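Local atomic coordinates of tyrosinase (Aspergillus oryzae, PDB entry 6JU8), a protein that probably uses a dinuclear copper centre and molecular oxygen to oxidise L-tyrosine and L-dopa to L-dopaquinone. Residues 63-68 / 72-77. The protein carries 1 engineered substitution. Residues are numbered along the deposited sequence; the frame is centred on the assembly and turned at random.
Sequences SYFRLA and GAPWTE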
loop_
_atom_site.group_PDB
_atom_site.type_symbol
_atom_site.label_atom_id
_atom_site.label_comp_id
_atom_site.label_asym_id
_atom_site.label_seq_id
_atom_site.Cartn_x
_atom_site.Cartn_y
_atom_site.Cartn_z
ATOM N N SER A 63 0.560 24.138 11.673
ATOM C CA SER A 63 0.431 23.185 10.568
ATOM C C SER A 63 0.786 21.785 11.053
ATOM O O SER A 63 1.544 21.615 12.027
ATOM C CB SER A 63 1.342 23.553 9.402
ATOM O OG SER A 63 2.717 23.531 9.796
ATOM N N TYR A 64 0.295 20.761 10.350
ATOM C CA TYR A 64 0.671 19.402 10.739
ATOM C C TYR A 64 2.173 19.192 10.736
ATOM O O TYR A 64 2.758 18.620 11.670
ATOM C CB TYR A 64 -0.011 18.408 9.789
ATOM C CG TYR A 64 0.197 16.961 10.223
ATOM C CD1 TYR A 64 -0.699 16.332 11.088
ATOM C CD2 TYR A 64 1.288 16.244 9.748
ATOM C CE1 TYR A 64 -0.509 15.015 11.470
ATOM C CE2 TYR A 64 1.499 14.921 10.129
ATOM C CZ TYR A 64 0.600 14.331 10.996
ATOM O OH TYR A 64 0.805 13.017 11.371
ATOM N N PHE A 65 2.834 19.668 9.674
ATOM C CA PHE A 65 4.270 19.483 9.573
ATOM C C PHE A 65 4.963 20.068 10.809
ATOM O O PHE A 65 5.832 19.465 11.420
ATOM C CB PHE A 65 4.846 20.139 8.304
ATOM C CG PHE A 65 6.330 19.906 8.170
ATOM C CD1 PHE A 65 7.246 20.677 8.882
ATOM C CD2 PHE A 65 6.811 18.897 7.329
ATOM C CE1 PHE A 65 8.615 20.451 8.785
ATOM C CE2 PHE A 65 8.165 18.664 7.237
ATOM C CZ PHE A 65 9.062 19.444 7.937
ATOM N N ARG A 66 4.596 21.300 11.189
ATOM C CA ARG A 66 5.288 21.929 12.310
ATOM C C ARG A 66 4.934 21.282 13.636
ATOM O O ARG A 66 5.784 21.222 14.537
ATOM C CB ARG A 66 4.993 23.427 12.325
ATOM C CG ARG A 66 5.554 24.203 11.146
ATOM C CD ARG A 66 7.072 24.340 11.170
ATOM N NE ARG A 66 7.589 24.891 12.425
ATOM C CZ ARG A 66 7.533 26.165 12.765
ATOM N NH1 ARG A 66 6.950 27.063 11.971
ATOM N NH2 ARG A 66 8.025 26.576 13.939
ATOM N N LEU A 67 3.704 20.816 13.822
ATOM C CA LEU A 67 3.359 20.089 15.046
ATOM C C LEU A 67 4.107 18.770 15.158
ATOM O O LEU A 67 4.680 18.469 16.217
ATOM C CB LEU A 67 1.844 19.834 15.083
ATOM C CG LEU A 67 1.013 21.107 15.238
ATOM C CD1 LEU A 67 -0.450 20.793 14.994
ATOM C CD2 LEU A 67 1.221 21.691 16.639
ATOM N N ALA A 68 4.166 18.004 14.066
ATOM C CA ALA A 68 4.996 16.804 14.029
ATOM C C ALA A 68 6.471 17.140 14.228
ATOM O O ALA A 68 7.228 16.373 14.831
ATOM C CB ALA A 68 4.801 16.087 12.709
ATOM N N GLY A 72 10.846 15.764 16.647
ATOM C CA GLY A 72 12.125 15.351 16.105
ATOM C C GLY A 72 12.610 16.251 14.994
ATOM O O GLY A 72 12.685 17.470 15.141
ATOM N N ALA A 73 13.000 15.629 13.886
ATOM C CA ALA A 73 13.495 16.366 12.728
ATOM C C ALA A 73 12.381 17.248 12.186
ATOM O O ALA A 73 11.206 16.841 12.245
ATOM C CB ALA A 73 13.997 15.397 11.660
ATOM N N PRO A 74 12.662 18.409 11.608
ATOM C CA PRO A 74 13.998 18.908 11.273
ATOM C C PRO A 74 14.742 19.655 12.371
ATOM O O PRO A 74 15.759 20.317 12.099
ATOM C CB PRO A 74 13.703 19.881 10.104
ATOM C CG PRO A 74 12.327 20.406 10.429
ATOM C CD PRO A 74 11.577 19.234 11.001
ATOM N N TRP A 75 14.271 19.571 13.603
ATOM C CA TRP A 75 14.974 20.068 14.771
ATOM C C TRP A 75 15.009 21.592 14.827
ATOM O O TRP A 75 16.054 22.177 15.121
ATOM C CB TRP A 75 16.387 19.469 14.831
ATOM C CG TRP A 75 16.411 17.971 14.717
ATOM C CD1 TRP A 75 15.804 17.051 15.535
ATOM C CD2 TRP A 75 17.114 17.224 13.725
ATOM N NE1 TRP A 75 16.076 15.773 15.101
ATOM C CE2 TRP A 75 16.884 15.854 13.984
ATOM C CE3 TRP A 75 17.913 17.592 12.638
ATOM C CZ2 TRP A 75 17.418 14.826 13.200
ATOM C CZ3 TRP A 75 18.437 16.578 11.860
ATOM C CH2 TRP A 75 18.199 15.222 12.140
ATOM N N THR A 76 13.865 22.228 14.586
ATOM C CA THR A 76 13.779 23.677 14.578
ATOM C C THR A 76 13.045 24.205 15.813
ATOM O O THR A 76 12.500 23.459 16.603
ATOM C CB THR A 76 13.024 24.215 13.341
ATOM O OG1 THR A 76 11.631 23.887 13.468
ATOM C CG2 THR A 76 13.515 23.596 12.044
ATOM N N GLU A 77 12.999 25.531 15.911
ATOM C CA GLU A 77 12.199 26.229 16.903
ATOM C C GLU A 77 10.722 25.899 16.756
ATOM O O GLU A 77 10.246 25.557 15.678
ATOM C CB GLU A 77 12.407 27.745 16.823
ATOM C CG GLU A 77 11.673 28.420 15.691
ATOM C CD GLU A 77 10.249 28.819 15.996
ATOM O OE1 GLU A 77 9.827 29.202 17.104
ATOM O OE2 GLU A 77 9.461 28.744 15.040
HETATM O O HOH W 1 9.636 15.293 14.084
#
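Arg66 reaches from the short helix to Glu77 on the loop that follows it. Its CB leaves the helix with CG anti to the carbonyl carbon (chi1 -66°), and further bends about CB-CG and CG-CD carry the guanidinium across. Arg66 NE passes the hydroxyl of Thr76, 4.3 Å from OG1, and Arg66 CZ lies 3.9 Å from Glu77 OE2. At the tip, Arg66 NH2 serves two acceptors of Glu77: a salt bridge to OE2 at 2.8 Å, weak as a hydrogen bond, at the guanidinium edge, and a bond to the backbone O at 3.0 Å, approached from above the carbonyl plane. The guanidinium and carboxylate planes are 63° apart. NH1 binds Leu58 O, while Glu77 OE1 takes Gly80 N, so both ends of the ion pair are anchored further. Phe65 and Pro74 approach from opposite directions, Phe65 CE1 making apolar contact with Pro74 CD at 3.9 Å. A water 2.7 Å from Ala68 O, within hydrogen-bonding distance of Ala73 O, also weakly accepts from Gly72 N. Ser63 OG caps the helix by accepting from Arg66 N. Within the central tyrosinase domain, the loop folds back beside helix 64-69 just after the copper ligand His71; Tyr64 packs on helix 41-55, Leu67 on helix 103-129, and Ala73 and Trp75 touch strand 218-222.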